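Local coordinates for protein alginate lyase, family PL7 (PDB 4BE3) that cleaves alginate, the brown-algal uronate polysaccharide, as an exolytic lyase of family PL7, probably by beta-elimination at the glycosidic bond, at residues K50-G55 / G284-Y290; F137-E141 / F212-L216; F221-I227 / R240-E244. One frame throughout, in Å; residues are numbered along the deposited sequence.

Contact 1 (K50-G55 / G284-Y290); sequences KTPNSG and GDIAKQY
The side-chain amide of Gln289 reads the backbone of Ser54 with both its ends. Gln289 OE1 accepts from Ser54 N at 2.8 Å, in the carbonyl plane and on a lone pair, while Gln289 NE2 donates to Ser54 O at 2.8 Å. The second bond is almost straight (177°) and lies in the Gln289 amide plane, so the pair fixes the rotation of the amide. NE2 also makes a weak bond to Asp285 O, the carbonyl of the N-cap residue just before the helix.

Aromatic and cationic contacts follow at Tyr290. Lys50, with CG anti to its backbone N (chi1 -177°) and the rest of the chain extended, is laid across one face of the ring. Its CE sits 3.6 Å from the ring centroid, a CH-pi contact, and NZ lies 4.3 Å from that centroid in a cation-pi geometry. Ile286 CG2 covers the opposite face, offset toward the rim. A water joins Lys50 NZ to Tyr290 O, and the phenol hydroxyl is hydrogen-bonded to Asp34 O.

Apolar packing fills the space between. Pro52 CG touches Ile286 CG1 at 3.9 Å, and Pro52 CB comes within 3.8 Å of Tyr290 CE1. Within 284-290 the start of the helix is capped: Asp285, at the N-cap, accepts from Lys288 N through OD1.

Thus the short helix 286-291 is held to the end of strand 44-52 of the jelly-roll sandwich by a directional amide pair and by a ring whose electron-rich face probably offers the lysine charge a favourable seat.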
loop_
_atom_site.group_PDB
_atom_site.type_symbol
_atom_site.label_atom_id
_atom_site.label_comp_id
_atom_site.label_asym_id
_atom_site.label_seq_id
_atom_site.Cartn_x
_atom_site.Cartn_y
_atom_site.Cartn_z
ATOM N N LYS A 50 -7.229 18.922 19.244
ATOM C CA LYS A 50 -7.658 20.295 19.528
ATOM C C LYS A 50 -6.574 21.168 18.928
ATOM O O LYS A 50 -5.352 20.829 18.985
ATOM C CB LYS A 50 -7.778 20.436 20.998
ATOM C CG LYS A 50 -8.319 21.880 21.408
ATOM C CD LYS A 50 -8.312 21.992 22.949
ATOM C CE LYS A 50 -9.006 23.330 23.280
ATOM N NZ LYS A 50 -9.240 23.434 24.756
ATOM N N THR A 51 -6.980 22.249 18.261
ATOM C CA THR A 51 -5.963 23.112 17.660
ATOM C C THR A 51 -6.478 24.575 17.605
ATOM O O THR A 51 -7.652 24.795 17.312
ATOM C CB THR A 51 -5.633 22.610 16.227
ATOM O OG1 THR A 51 -4.672 23.449 15.598
ATOM C CG2 THR A 51 -6.915 22.630 15.276
ATOM N N PRO A 52 -5.588 25.526 17.751
ATOM C CA PRO A 52 -6.118 26.923 17.711
ATOM C C PRO A 52 -6.250 27.373 16.264
ATOM O O PRO A 52 -5.825 26.653 15.320
ATOM C CB PRO A 52 -4.919 27.708 18.412
ATOM C CG PRO A 52 -3.681 26.922 17.902
ATOM C CD PRO A 52 -4.140 25.499 18.037
ATOM N N ASN A 53 -6.807 28.591 16.078
ATOM C CA ASN A 53 -6.885 29.120 14.753
ATOM C C ASN A 53 -5.508 29.536 14.174
ATOM O O ASN A 53 -5.274 29.458 12.983
ATOM C CB ASN A 53 -7.754 30.459 14.897
ATOM C CG ASN A 53 -9.270 30.195 15.044
ATOM O OD1 ASN A 53 -9.755 29.046 15.010
ATOM N ND2 ASN A 53 -10.038 31.351 15.232
ATOM N N SER A 54 -4.580 29.943 15.092
ATOM C CA SER A 54 -3.290 30.321 14.619
ATOM C C SER A 54 -2.224 29.725 15.587
ATOM O O SER A 54 -2.112 30.157 16.730
ATOM C CB SER A 54 -3.241 31.881 14.520
ATOM O OG SER A 54 -1.910 32.255 14.274
ATOM N N GLY A 55 -1.623 28.574 15.199
ATOM C CA GLY A 55 -0.483 28.009 16.071
ATOM C C GLY A 55 0.705 27.987 15.116
ATOM O O GLY A 55 0.950 28.981 14.403
ATOM N N GLY A 284 -1.507 34.898 17.856
ATOM C CA GLY A 284 -0.864 33.618 17.881
ATOM C C GLY A 284 -0.775 32.986 19.269
ATOM O O GLY A 284 -0.222 31.870 19.405
ATOM N N ASP A 285 -1.357 33.623 20.271
ATOM C CA ASP A 285 -1.198 33.098 21.622
ATOM C C ASP A 285 -2.178 31.971 21.810
ATOM O O ASP A 285 -3.393 32.182 21.851
ATOM C CB ASP A 285 -1.532 34.227 22.610
ATOM C CG ASP A 285 -1.358 33.823 24.072
ATOM O OD1 ASP A 285 -1.904 32.844 24.595
ATOM O OD2 ASP A 285 -0.750 34.645 24.774
ATOM N N ILE A 286 -1.677 30.762 21.967
ATOM C CA ILE A 286 -2.589 29.597 21.924
ATOM C C ILE A 286 -3.515 29.601 23.147
ATOM O O ILE A 286 -4.704 29.340 23.029
ATOM C CB ILE A 286 -1.824 28.217 21.699
ATOM C CG1 ILE A 286 -0.963 28.312 20.364
ATOM C CG2 ILE A 286 -2.741 26.983 21.982
ATOM C CD1 ILE A 286 -0.182 26.992 19.915
ATOM N N ALA A 287 -2.978 29.837 24.367
ATOM C CA ALA A 287 -3.829 29.867 25.532
ATOM C C ALA A 287 -4.916 30.954 25.398
ATOM O O ALA A 287 -6.037 30.688 25.778
ATOM C CB ALA A 287 -2.965 30.175 26.858
ATOM N N LYS A 288 -4.635 32.137 24.846
ATOM C CA LYS A 288 -5.701 33.165 24.719
ATOM C C LYS A 288 -6.796 32.742 23.639
ATOM O O LYS A 288 -7.978 32.912 23.840
ATOM C CB LYS A 288 -5.122 34.558 24.273
ATOM C CG LYS A 288 -4.404 35.310 25.364
ATOM C CD LYS A 288 -4.094 36.711 24.820
ATOM C CE LYS A 288 -3.038 37.374 25.748
ATOM N NZ LYS A 288 -1.855 37.959 25.026
ATOM N N GLN A 289 -6.354 32.090 22.577
ATOM C CA GLN A 289 -7.312 31.569 21.577
ATOM C C GLN A 289 -8.190 30.482 22.242
ATOM O O GLN A 289 -9.391 30.442 22.098
ATOM C CB GLN A 289 -6.494 30.953 20.408
ATOM C CG GLN A 289 -5.888 32.110 19.556
ATOM C CD GLN A 289 -5.049 31.475 18.481
ATOM O OE1 GLN A 289 -5.607 31.107 17.462
ATOM N NE2 GLN A 289 -3.739 31.313 18.688
ATOM N N TYR A 290 -7.580 29.637 23.048
ATOM C CA TYR A 290 -8.360 28.615 23.708
ATOM C C TYR A 290 -9.381 29.145 24.692
ATOM O O TYR A 290 -10.383 28.493 24.962
ATOM C CB TYR A 290 -7.480 27.546 24.423
ATOM C CG TYR A 290 -6.900 26.499 23.469
ATOM C CD1 TYR A 290 -7.125 26.604 22.098
ATOM C CD2 TYR A 290 -5.966 25.559 23.930
ATOM C CE1 TYR A 290 -6.517 25.625 21.190
ATOM C CE2 TYR A 290 -5.364 24.624 23.107
ATOM C CZ TYR A 290 -5.698 24.582 21.767
ATOM O OH TYR A 290 -5.076 23.626 20.979
HETATM O O HOH W 1 -10.457 25.716 25.538
#

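Contact 2 (F137-E141 / F212-L216); sequences FWNYE and FTKNL
The ring of Phe212 takes the indole edge of Trp138 on one face: Trp138 NE1 stands over the ring centre and comes to 3.4 Å from Phe212 CD2. This is an edge-to-face pair, tilted from a perfect T, with the planes at 65°. The Tyr140 ring has Lys214 CE over the centre of one face and Leu216 CD2 at its edge, near the plane.

These rings fill the gap between the two sheets of the beta-sandwich, the jelly roll of PL7 lyases. Strand 133-141 belongs to one sheet and strand 210-215 is the outermost strand of the other; the axes of the segments 137-141 and 212-215 run in nearly the same direction, 10.8 Å apart, and no hydrogen bond joins them.

Trp138 has its CG between the backbone N and the carbonyl carbon (chi1 67°), which presents the pyrrole side of the indole to Phe212; the benzo side continues past it, with CZ2 3.9 Å from Phe212 CB. Replacing Phe212 with an alanine would probably uncover the Trp138 NE1 edge and open a gap between the sheets, leaving the indole less firmly held.

Lys214 bends at chi2 (67°), which brings its end over Tyr140. Its CE is 3.6 Å from the ring centroid and NZ 4.4 Å from it, so CH-pi and cation-pi contacts act together within a largely buried setting. Met198 and Leu200 of strand 197-203 pack against Trp138 beside this layer.

The phenol end of Tyr140 is probably hydrogen-bonded to Glu244 OE2, and a water lies 2.9 Å from Tyr140 OH and 2.8 Å from Asn215 O.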
loop_
_atom_site.group_PDB
_atom_site.type_symbol
_atom_site.label_atom_id
_atom_site.label_comp_id
_atom_site.label_asym_id
_atom_site.label_seq_id
_atom_site.Cartn_x
_atom_site.Cartn_y
_atom_site.Cartn_z
ATOM N N PHE A 137 -19.669 18.547 4.626
ATOM C CA PHE A 137 -19.632 18.519 3.197
ATOM C C PHE A 137 -18.224 18.056 2.799
ATOM O O PHE A 137 -17.328 17.991 3.702
ATOM C CB PHE A 137 -19.829 19.924 2.536
ATOM C CG PHE A 137 -18.998 21.029 3.138
ATOM C CD1 PHE A 137 -17.695 21.296 2.584
ATOM C CD2 PHE A 137 -19.590 21.915 4.090
ATOM C CE1 PHE A 137 -16.888 22.422 3.021
ATOM C CE2 PHE A 137 -18.760 23.013 4.580
ATOM C CZ PHE A 137 -17.494 23.251 4.030
ATOM N N TRP A 138 -18.016 17.665 1.569
ATOM C CA TRP A 138 -16.640 17.234 1.224
ATOM C C TRP A 138 -16.190 17.904 -0.049
ATOM O O TRP A 138 -17.010 18.128 -0.936
ATOM C CB TRP A 138 -16.563 15.696 1.113
ATOM C CG TRP A 138 -17.350 15.155 -0.038
ATOM C CD1 TRP A 138 -18.707 14.824 -0.008
ATOM C CD2 TRP A 138 -16.847 14.792 -1.372
ATOM N NE1 TRP A 138 -19.071 14.246 -1.195
ATOM C CE2 TRP A 138 -17.996 14.212 -2.069
ATOM C CE3 TRP A 138 -15.570 14.851 -1.999
ATOM C CZ2 TRP A 138 -17.930 13.729 -3.397
ATOM C CZ3 TRP A 138 -15.512 14.346 -3.332
ATOM C CH2 TRP A 138 -16.647 13.826 -3.997
ATOM N N ASN A 139 -14.899 18.203 -0.155
ATOM C CA ASN A 139 -14.405 18.985 -1.330
ATOM C C ASN A 139 -13.419 18.071 -2.121
ATOM O O ASN A 139 -12.635 17.312 -1.471
ATOM C CB ASN A 139 -13.520 20.108 -0.840
ATOM C CG ASN A 139 -14.370 21.285 -0.359
ATOM O OD1 ASN A 139 -15.549 21.086 -0.078
ATOM N ND2 ASN A 139 -13.717 22.519 -0.212
ATOM N N TYR A 140 -13.475 18.179 -3.437
ATOM C CA TYR A 140 -12.494 17.485 -4.322
ATOM C C TYR A 140 -11.635 18.615 -4.842
ATOM O O TYR A 140 -12.213 19.592 -5.416
ATOM C CB TYR A 140 -13.304 16.862 -5.481
ATOM C CG TYR A 140 -12.331 16.311 -6.528
ATOM C CD1 TYR A 140 -11.717 15.051 -6.288
ATOM C CD2 TYR A 140 -12.060 17.048 -7.712
ATOM C CE1 TYR A 140 -10.854 14.510 -7.237
ATOM C CE2 TYR A 140 -11.165 16.531 -8.683
ATOM C CZ TYR A 140 -10.568 15.248 -8.367
ATOM O OH TYR A 140 -9.653 14.739 -9.347
ATOM N N GLU A 141 -10.283 18.542 -4.755
ATOM C CA GLU A 141 -9.494 19.604 -5.361
ATOM C C GLU A 141 -8.909 19.088 -6.664
ATOM O O GLU A 141 -8.416 17.904 -6.729
ATOM C CB GLU A 141 -8.399 19.906 -4.366
ATOM C CG GLU A 141 -7.419 20.949 -4.978
ATOM C CD GLU A 141 -6.459 21.398 -3.879
ATOM O OE1 GLU A 141 -5.947 20.597 -3.009
ATOM O OE2 GLU A 141 -6.171 22.637 -3.881
ATOM N N PHE A 212 -21.310 8.538 -2.157
ATOM C CA PHE A 212 -20.880 9.248 -3.367
ATOM C C PHE A 212 -19.847 8.323 -4.080
ATOM O O PHE A 212 -19.126 7.595 -3.387
ATOM C CB PHE A 212 -20.107 10.539 -3.063
ATOM C CG PHE A 212 -20.971 11.541 -2.313
ATOM C CD1 PHE A 212 -21.783 12.415 -3.021
ATOM C CD2 PHE A 212 -21.028 11.505 -0.942
ATOM C CE1 PHE A 212 -22.639 13.320 -2.302
ATOM C CE2 PHE A 212 -21.899 12.407 -0.192
ATOM C CZ PHE A 212 -22.674 13.331 -0.957
ATOM N N THR A 213 -19.681 8.526 -5.365
ATOM C CA THR A 213 -18.617 7.775 -6.141
ATOM C C THR A 213 -17.864 8.789 -6.879
ATOM O O THR A 213 -18.463 9.633 -7.633
ATOM C CB THR A 213 -19.246 6.773 -7.101
ATOM O OG1 THR A 213 -19.995 5.851 -6.346
ATOM C CG2 THR A 213 -18.178 6.051 -7.965
ATOM N N LYS A 214 -16.548 8.815 -6.793
ATOM C CA LYS A 214 -15.762 9.791 -7.594
ATOM C C LYS A 214 -14.525 9.064 -8.164
ATOM O O LYS A 214 -13.704 8.558 -7.386
ATOM C CB LYS A 214 -15.321 10.918 -6.645
ATOM C CG LYS A 214 -14.366 11.960 -7.267
ATOM C CD LYS A 214 -15.020 12.795 -8.338
ATOM C CE LYS A 214 -14.038 13.836 -8.967
ATOM N NZ LYS A 214 -14.684 14.563 -10.144
ATOM N N ASN A 215 -14.399 9.018 -9.509
ATOM C CA ASN A 215 -13.261 8.330 -10.109
ATOM C C ASN A 215 -12.033 9.206 -9.960
ATOM O O ASN A 215 -12.036 10.357 -10.380
ATOM C CB ASN A 215 -13.612 8.180 -11.565
ATOM C CG ASN A 215 -12.618 7.297 -12.277
ATOM O OD1 ASN A 215 -11.440 7.297 -11.988
ATOM N ND2 ASN A 215 -13.115 6.562 -13.261
ATOM N N LEU A 216 -10.971 8.704 -9.327
ATOM C CA LEU A 216 -9.753 9.528 -9.190
ATOM C C LEU A 216 -8.703 9.332 -10.317
ATOM O O LEU A 216 -7.666 10.019 -10.296
ATOM C CB LEU A 216 -9.069 9.139 -7.905
ATOM C CG LEU A 216 -9.931 9.245 -6.600
ATOM C CD1 LEU A 216 -9.045 8.917 -5.364
ATOM C CD2 LEU A 216 -10.388 10.806 -6.541
HETATM O O HOH W 2 -11.100 12.868 -10.999
#

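Contact 3 (F221-I227 / R240-E244); sequences FTKKSDI and RDGIE
Two peripheral loops meet here, partly buried, by one backbone hydrogen bond and by side chains laid against the facing backbone, on the two sides of helix 229-234 in the link between strands 210-215 and 254-258. The hydrogen bond runs from Glu244 N to Phe221 O, 2.9 Å long and fairly straight at 166°, the donor tilted from the carbonyl plane.

Ile243 fits against the other loop. Its CG2 rests 3.5 Å from Lys223 C and close to Lys224 N, while CD1 turns to Thr222 O at 3.4 Å; with CG1 between the backbone N and the carbonyl carbon (chi1 59°), the two branches spread along that backbone. From the far end of 221-227, Ile227 CD1 meets Gly242 O at 3.5 Å, an oxygen that also accepts from Trp152 NE1.

Glu244, extended along its chain, brings OE1 to the edge of the Phe221 ring, 3.8 Å from CD2. The carboxylate is held on both oxygens, OE1 by Ser219 and OE2 by the backbone of Asn143 and probably Tyr140. Farther out, Lys224 NZ and Asp241 OD2 form only a long salt bridge of 3.9 Å, while the buried Asp241 O has no polar partner in the model.

Residues 224-226 form a 3-10 turn. The whole is a loop-helix-loop excursion from the jelly-roll sandwich, its neck closed where Phe221 meets Glu244.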
loop_
_atom_site.group_PDB
_atom_site.type_symbol
_atom_site.label_atom_id
_atom_site.label_comp_id
_atom_site.label_asym_id
_atom_site.label_seq_id
_atom_site.Cartn_x
_atom_site.Cartn_y
_atom_site.Cartn_z
ATOM N N PHE A 221 -13.013 17.300 -15.397
ATOM C CA PHE A 221 -12.805 18.757 -15.436
ATOM C C PHE A 221 -11.684 19.159 -16.397
ATOM O O PHE A 221 -10.831 19.955 -16.003
ATOM C CB PHE A 221 -12.532 19.311 -13.973
ATOM C CG PHE A 221 -13.643 18.993 -13.018
ATOM C CD1 PHE A 221 -14.995 19.360 -13.311
ATOM C CD2 PHE A 221 -13.391 18.322 -11.845
ATOM C CE1 PHE A 221 -16.032 19.087 -12.414
ATOM C CE2 PHE A 221 -14.429 18.064 -10.900
ATOM C CZ PHE A 221 -15.737 18.416 -11.187
ATOM N N THR A 222 -11.691 18.624 -17.618
ATOM C CA THR A 222 -10.460 18.731 -18.461
ATOM C C THR A 222 -10.542 19.979 -19.359
ATOM O O THR A 222 -9.563 20.301 -20.015
ATOM C CB THR A 222 -10.241 17.479 -19.301
ATOM O OG1 THR A 222 -11.384 17.341 -20.156
ATOM C CG2 THR A 222 -10.278 16.208 -18.397
ATOM N N LYS A 223 -11.695 20.682 -19.374
ATOM C CA LYS A 223 -11.737 22.003 -20.073
ATOM C C LYS A 223 -12.581 23.042 -19.431
ATOM O O LYS A 223 -13.407 22.729 -18.517
ATOM C CB LYS A 223 -12.145 21.848 -21.519
ATOM C CG LYS A 223 -13.115 20.752 -21.820
ATOM C CD LYS A 223 -12.417 19.858 -22.883
ATOM C CE LYS A 223 -13.409 19.277 -23.895
ATOM N NZ LYS A 223 -14.742 19.357 -23.191
ATOM N N LYS A 224 -12.432 24.286 -19.907
ATOM C CA LYS A 224 -13.102 25.413 -19.222
ATOM C C LYS A 224 -14.604 25.228 -19.122
ATOM O O LYS A 224 -15.195 25.554 -18.079
ATOM C CB LYS A 224 -12.774 26.741 -19.869
ATOM C CG LYS A 224 -11.311 27.088 -19.703
ATOM C CD LYS A 224 -11.082 27.969 -18.482
ATOM C CE LYS A 224 -9.582 28.113 -18.250
ATOM N NZ LYS A 224 -8.939 28.457 -19.548
ATOM N N SER A 225 -15.213 24.623 -20.146
ATOM C CA SER A 225 -16.664 24.440 -20.183
ATOM C C SER A 225 -17.184 23.350 -19.223
ATOM O O SER A 225 -18.402 23.150 -19.045
ATOM C CB SER A 225 -17.133 24.182 -21.596
ATOM O OG SER A 225 -16.354 23.160 -22.127
ATOM N N ASP A 226 -16.243 22.619 -18.632
ATOM C CA ASP A 226 -16.540 21.695 -17.544
ATOM C C ASP A 226 -16.396 22.250 -16.117
ATOM O O ASP A 226 -16.802 21.579 -15.176
ATOM C CB ASP A 226 -15.595 20.475 -17.605
ATOM C CG ASP A 226 -15.806 19.601 -18.839
ATOM O OD1 ASP A 226 -16.955 19.301 -19.189
ATOM O OD2 ASP A 226 -14.782 19.212 -19.450
ATOM N N ILE A 227 -15.883 23.454 -15.923
ATOM C CA ILE A 227 -15.800 23.953 -14.544
ATOM C C ILE A 227 -17.194 24.152 -13.981
ATOM O O ILE A 227 -18.014 24.865 -14.591
ATOM C CB ILE A 227 -14.990 25.258 -14.538
ATOM C CG1 ILE A 227 -13.612 25.045 -15.158
ATOM C CG2 ILE A 227 -15.027 25.968 -13.144
ATOM C CD1 ILE A 227 -12.730 26.281 -15.144
ATOM N N ARG A 240 -9.999 31.938 -10.342
ATOM C CA ARG A 240 -9.444 30.514 -10.422
ATOM C C ARG A 240 -10.259 29.786 -11.440
ATOM O O ARG A 240 -11.436 29.508 -11.267
ATOM C CB ARG A 240 -9.532 29.701 -9.160
ATOM C CG ARG A 240 -8.782 30.239 -8.024
ATOM C CD ARG A 240 -7.255 30.088 -8.069
ATOM N NE ARG A 240 -6.780 30.608 -6.752
ATOM C CZ ARG A 240 -6.746 29.864 -5.620
ATOM N NH1 ARG A 240 -7.170 28.556 -5.603
ATOM N NH2 ARG A 240 -6.312 30.419 -4.495
ATOM N N ASP A 241 -9.587 29.474 -12.506
ATOM C CA ASP A 241 -10.207 28.931 -13.662
ATOM C C ASP A 241 -9.286 27.801 -14.205
ATOM O O ASP A 241 -9.235 27.587 -15.412
ATOM C CB ASP A 241 -10.311 30.040 -14.686
ATOM C CG ASP A 241 -8.973 30.461 -15.245
ATOM O OD1 ASP A 241 -7.918 30.489 -14.538
ATOM O OD2 ASP A 241 -9.006 30.774 -16.437
ATOM N N GLY A 242 -8.565 27.073 -13.292
ATOM C CA GLY A 242 -7.759 25.962 -13.826
ATOM C C GLY A 242 -8.573 24.830 -14.395
ATOM O O GLY A 242 -9.766 24.663 -14.057
ATOM N N ILE A 243 -7.914 24.026 -15.189
ATOM C CA ILE A 243 -8.445 22.780 -15.674
ATOM C C ILE A 243 -7.592 21.650 -15.058
ATOM O O ILE A 243 -6.423 21.861 -14.622
ATOM C CB ILE A 243 -8.536 22.742 -17.212
ATOM C CG1 ILE A 243 -7.139 22.952 -17.845
ATOM C CG2 ILE A 243 -9.629 23.770 -17.660
ATOM C CD1 ILE A 243 -7.020 22.400 -19.227
ATOM N N GLU A 244 -8.156 20.453 -15.081
ATOM C CA GLU A 244 -7.483 19.316 -14.422
ATOM C C GLU A 244 -6.834 18.415 -15.450
ATOM O O GLU A 244 -7.331 18.240 -16.594
ATOM C CB GLU A 244 -8.544 18.516 -13.612
ATOM C CG GLU A 244 -7.897 17.308 -12.891
ATOM C CD GLU A 244 -8.871 16.713 -11.870
ATOM O OE1 GLU A 244 -10.048 16.571 -12.252
ATOM O OE2 GLU A 244 -8.422 16.311 -10.755
#

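Contact 2 is the buried one, bridging the two sheets of the sandwich with rings and an aliphatic lysine stem. Contact 1, partly buried, fixes a short helix to strand 44-52, and contact 3 pairs two peripheral loops. Contacts 1 and 2 reach the same seven-stranded sheet but lie on opposite sides of the chain's centre, with centres about 30 Å apart. Both lay a lysine over a tyrosine face, yet contact 1 adds directional amide bonds that contact 2 lacks, whereas contact 3 relies on one backbone hydrogen bond, side chains packed on backbone and a long ion pair. Contacts 2 and 3 touch: Glu244 meets the Tyr140 hydroxyl and Phe221 packs on Lys214, so core and periphery are continuous there.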